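Ficolin-3 (Homo sapiens, PDB 2J5Z) is a collagen- and fibrinogen-domain lectin that probably takes part in innate immune recognition of sugars, its binding domain holding galactose and a calcium ion. Local coordinates at residues 54-59 with 82-87. Sequence-based numbering, arbitrary orientation.
Sequences VFQRRQ and EFWLGN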
ATOM      1  N   VAL A  54      11.613   4.467   8.632  1.00 12.47           N
ATOM      2  CA  VAL A  54      11.901   5.134   7.371  1.00 12.91           C
ATOM      3  C   VAL A  54      11.183   6.464   7.343  1.00 12.23           C
ATOM      4  O   VAL A  54       9.945   6.501   7.363  1.00 13.40           O
ATOM      5  CB  VAL A  54      11.444   4.286   6.172  1.00 13.14           C
ATOM      6  CG1 VAL A  54      11.773   4.995   4.832  1.00 12.51           C
ATOM      7  CG2 VAL A  54      12.083   2.882   6.249  1.00 13.56           C
ATOM      8  N   PHE A  55      11.943   7.557   7.292  1.00 11.46           N
ATOM      9  CA  PHE A  55      11.308   8.875   7.381  1.00 10.74           C
ATOM     10  C   PHE A  55      11.299   9.659   6.070  1.00 10.98           C
ATOM     11  O   PHE A  55      10.678  10.716   5.987  1.00 11.07           O
ATOM     12  CB  PHE A  55      11.901   9.725   8.529  1.00 10.92           C
ATOM     13  CG  PHE A  55      13.358  10.139   8.343  1.00 11.13           C
ATOM     14  CD1 PHE A  55      13.689  11.332   7.702  1.00 12.25           C
ATOM     15  CD2 PHE A  55      14.383   9.365   8.879  1.00 11.18           C
ATOM     16  CE1 PHE A  55      15.031  11.721   7.542  1.00 11.95           C
ATOM     17  CE2 PHE A  55      15.727   9.751   8.742  1.00 12.78           C
ATOM     18  CZ  PHE A  55      16.046  10.937   8.079  1.00 12.98           C
ATOM     19  N   GLN A  56      12.025   9.164   5.065  1.00 10.71           N
ATOM     20  CA  GLN A  56      12.030   9.793   3.733  1.00 10.92           C
ATOM     21  C   GLN A  56      12.168   8.702   2.678  1.00 12.23           C
ATOM     22  O   GLN A  56      12.880   7.731   2.880  1.00 12.54           O
ATOM     23  CB  GLN A  56      13.183  10.796   3.603  1.00 10.64           C
ATOM     24  CG  GLN A  56      13.128  11.672   2.326  1.00 10.67           C
ATOM     25  CD  GLN A  56      14.046  11.196   1.191  1.00 12.45           C
ATOM     26  OE1 GLN A  56      14.395  10.022   1.092  1.00 14.22           O
ATOM     27  NE2 GLN A  56      14.427  12.125   0.329  1.00 13.79           N
ATOM     28  N   ARG A  57      11.467   8.857   1.558  1.00 12.95           N
ATOM     29  CA  ARG A  57      11.552   7.860   0.515  1.00 14.38           C
ATOM     30  C   ARG A  57      11.291   8.550  -0.816  1.00 14.46           C
ATOM     31  O   ARG A  57      10.331   9.311  -0.934  1.00 14.54           O
ATOM     32  CB  ARG A  57      10.528   6.750   0.785  1.00 16.12           C
ATOM     33  CG  ARG A  57      10.595   5.554  -0.119  1.00 19.98           C
ATOM     34  CD  ARG A  57       9.855   4.367   0.527  1.00 22.03           C
ATOM     35  NE  ARG A  57       8.404   4.539   0.517  1.00 21.51           N
ATOM     36  CZ  ARG A  57       7.545   3.642   0.990  1.00 23.12           C
ATOM     37  NH1 ARG A  57       7.990   2.518   1.532  1.00 23.77           N
ATOM     38  NH2 ARG A  57       6.242   3.868   0.930  1.00 23.07           N
ATOM     39  N   ARG A  58      12.173   8.299  -1.783  1.00 13.80           N
ATOM     40  CA  ARG A  58      12.007   8.742  -3.187  1.00 15.01           C
ATOM     41  C   ARG A  58      11.989   7.498  -4.070  1.00 15.76           C
ATOM     42  O   ARG A  58      12.758   6.577  -3.833  1.00 15.38           O
ATOM     43  CB  ARG A  58      13.179   9.617  -3.615  1.00 14.77           C
ATOM     44  CG  ARG A  58      13.407  10.867  -2.775  1.00 15.00           C
ATOM     45  CD  ARG A  58      12.160  11.713  -2.602  1.00 15.58           C
ATOM     46  NE  ARG A  58      11.766  12.473  -3.808  1.00 16.35           N
ATOM     47  CZ  ARG A  58      12.369  13.568  -4.264  1.00 17.02           C
ATOM     48  NH1 ARG A  58      13.465  14.055  -3.673  1.00 17.04           N
ATOM     49  NH2 ARG A  58      11.884  14.176  -5.347  1.00 16.67           N
ATOM     50  N   GLN A  59      11.127   7.469  -5.089  1.00 18.71           N
ATOM     51  CA  GLN A  59      10.882   6.231  -5.847  1.00 21.31           C
ATOM     52  C   GLN A  59      10.477   6.441  -7.308  1.00 21.69           C
ATOM     53  O   GLN A  59      10.840   5.644  -8.168  1.00 21.82           O
ATOM     54  CB  GLN A  59       9.758   5.407  -5.192  1.00 23.36           C
ATOM     55  CG  GLN A  59       9.923   5.127  -3.728  1.00 28.45           C
ATOM     56  CD  GLN A  59       9.051   3.999  -3.257  1.00 29.85           C
ATOM     57  OE1 GLN A  59       9.480   3.168  -2.450  1.00 33.27           O
ATOM     58  NE2 GLN A  59       7.827   3.940  -3.765  1.00 29.77           N
ATOM     59  N   GLU A  82       6.085   8.077  -2.064  1.00 17.43           N
ATOM     60  CA  GLU A  82       7.110   9.010  -1.605  1.00 15.69           C
ATOM     61  C   GLU A  82       6.598   9.896  -0.476  1.00 14.97           C
ATOM     62  O   GLU A  82       5.439  10.312  -0.492  1.00 14.24           O
ATOM     63  CB  GLU A  82       7.563   9.865  -2.778  1.00 16.47           C
ATOM     64  CG  GLU A  82       8.043   9.043  -3.965  1.00 16.46           C
ATOM     65  CD  GLU A  82       8.581   9.917  -5.076  1.00 17.99           C
ATOM     66  OE1 GLU A  82       7.959  10.957  -5.369  1.00 19.49           O
ATOM     67  OE2 GLU A  82       9.644   9.582  -5.629  1.00 17.87           O
ATOM     68  N   PHE A  83       7.460  10.174   0.508  1.00 13.72           N
ATOM     69  CA  PHE A  83       7.059  11.042   1.613  1.00 12.42           C
ATOM     70  C   PHE A  83       8.232  11.638   2.380  1.00 12.54           C
ATOM     71  O   PHE A  83       9.378  11.194   2.244  1.00 11.66           O
ATOM     72  CB  PHE A  83       6.176  10.276   2.609  1.00 13.70           C
ATOM     73  CG  PHE A  83       6.851   9.084   3.210  1.00 13.39           C
ATOM     74  CD1 PHE A  83       7.648   9.217   4.341  1.00 14.90           C
ATOM     75  CD2 PHE A  83       6.688   7.821   2.645  1.00 12.71           C
ATOM     76  CE1 PHE A  83       8.272   8.116   4.888  1.00 14.57           C
ATOM     77  CE2 PHE A  83       7.295   6.720   3.191  1.00 14.93           C
ATOM     78  CZ  PHE A  83       8.098   6.855   4.302  1.00 13.22           C
ATOM     79  N   TRP A  84       7.914  12.666   3.166  1.00 11.19           N
ATOM     80  CA  TRP A  84       8.802  13.208   4.199  1.00 10.94           C
ATOM     81  C   TRP A  84       7.989  13.180   5.496  1.00 10.54           C
ATOM     82  O   TRP A  84       6.910  13.770   5.564  1.00 11.23           O
ATOM     83  CB  TRP A  84       9.204  14.649   3.844  1.00 10.97           C
ATOM     84  CG  TRP A  84      10.033  15.314   4.903  1.00 12.67           C
ATOM     85  CD1 TRP A  84       9.601  16.187   5.868  1.00 12.05           C
ATOM     86  CD2 TRP A  84      11.440  15.145   5.109  1.00 11.68           C
ATOM     87  NE1 TRP A  84      10.668  16.579   6.657  1.00 12.69           N
ATOM     88  CE2 TRP A  84      11.806  15.959   6.203  1.00 12.03           C
ATOM     89  CE3 TRP A  84      12.429  14.400   4.456  1.00 12.14           C
ATOM     90  CZ2 TRP A  84      13.125  16.036   6.675  1.00 10.57           C
ATOM     91  CZ3 TRP A  84      13.744  14.481   4.922  1.00 13.37           C
ATOM     92  CH2 TRP A  84      14.076  15.289   6.015  1.00 12.30           C
ATOM     93  N   LEU A  85       8.488  12.512   6.536  1.00 10.44           N
ATOM     94  CA  LEU A  85       7.683  12.276   7.736  1.00 10.40           C
ATOM     95  C   LEU A  85       7.309  13.575   8.457  1.00 11.11           C
ATOM     96  O   LEU A  85       6.241  13.664   9.073  1.00 11.30           O
ATOM     97  CB  LEU A  85       8.442  11.365   8.713  1.00 11.19           C
ATOM     98  CG  LEU A  85       7.675  10.920   9.955  1.00 12.31           C
ATOM     99  CD1 LEU A  85       6.469  10.056   9.601  1.00 13.44           C
ATOM    100  CD2 LEU A  85       8.639  10.144  10.877  1.00 13.25           C
ATOM    101  N   GLY A  86       8.200  14.563   8.379  1.00 11.82           N
ATOM    102  CA  GLY A  86       7.986  15.868   9.009  1.00 12.06           C
ATOM    103  C   GLY A  86       9.027  16.221  10.055  1.00 13.26           C
ATOM    104  O   GLY A  86       9.366  15.411  10.907  1.00 12.51           O
ATOM    105  N   ASN A  87       9.523  17.448   9.998  1.00 14.25           N
ATOM    106  CA  ASN A  87      10.587  17.869  10.901  1.00 14.01           C
ATOM    107  C   ASN A  87      10.171  17.879  12.361  1.00 13.58           C
ATOM    108  O   ASN A  87      10.955  17.502  13.238  1.00 12.48           O
ATOM    109  CB  ASN A  87      11.104  19.248  10.493  1.00 14.61           C
ATOM    110  CG  ASN A  87      11.832  19.227   9.168  1.00 15.40           C
ATOM    111  OD1 ASN A  87      12.251  18.175   8.693  1.00 16.92           O
ATOM    112  ND2 ASN A  87      11.985  20.396   8.565  1.00 15.88           N
TER
HETATM  113  O   HOH W   1       9.383  13.044  -6.087  1.00 19.89           O
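Val54 meets the Phe83 ring with its carbonyl O, which lies at the ring edge, 3.4 Å from CE1. Phe55 O accepts a hydrogen bond from Leu85 N (2.9 Å). The Phe55 ring turns its edge to the six-membered ring of Trp84, an offset edge-to-face pair with planes 81° apart. The Phe55 side chain reaches this ring with CG set between its backbone N and carbonyl carbon (chi1 66°). Gln56 and Trp84 are an antiparallel non-hydrogen-bonded pair. Gln56 lays CG against the edge of the indole, 3.5 Å from Trp84 CE3, and its NE2 is hydrogen-bonded to Asn186 OD1. Arg57 and Phe83 are the hydrogen-bonded pair: Arg57 N bonds to Phe83 O at 3.2 Å, and the return bond from Phe83 N is weak. The Arg57 guanidinium turns one face to Phe83 CE2, with the two planes 65° apart. Its NE is held by Ser81 O, and its NH1 makes a salt bridge to Glu80 of a neighbouring subunit. Arg58 NH2 reaches the Glu82 carboxylate through a water that donates to OE1. Gln59 N gives Glu82 OE2 a nearly straight bond of 2.6 Å, along the anti lone pair; OE2 also accepts from Asp60 N and Gly61 N, so it ties down the turn leaving the strand. Strand 52-58 thus pairs with 83-84 along one edge and with 215-220 along the other, where Phe55 and Gln56 both face Met218 in a classic beta bulge, within the antiparallel sheet of the fibrinogen C-terminal domain.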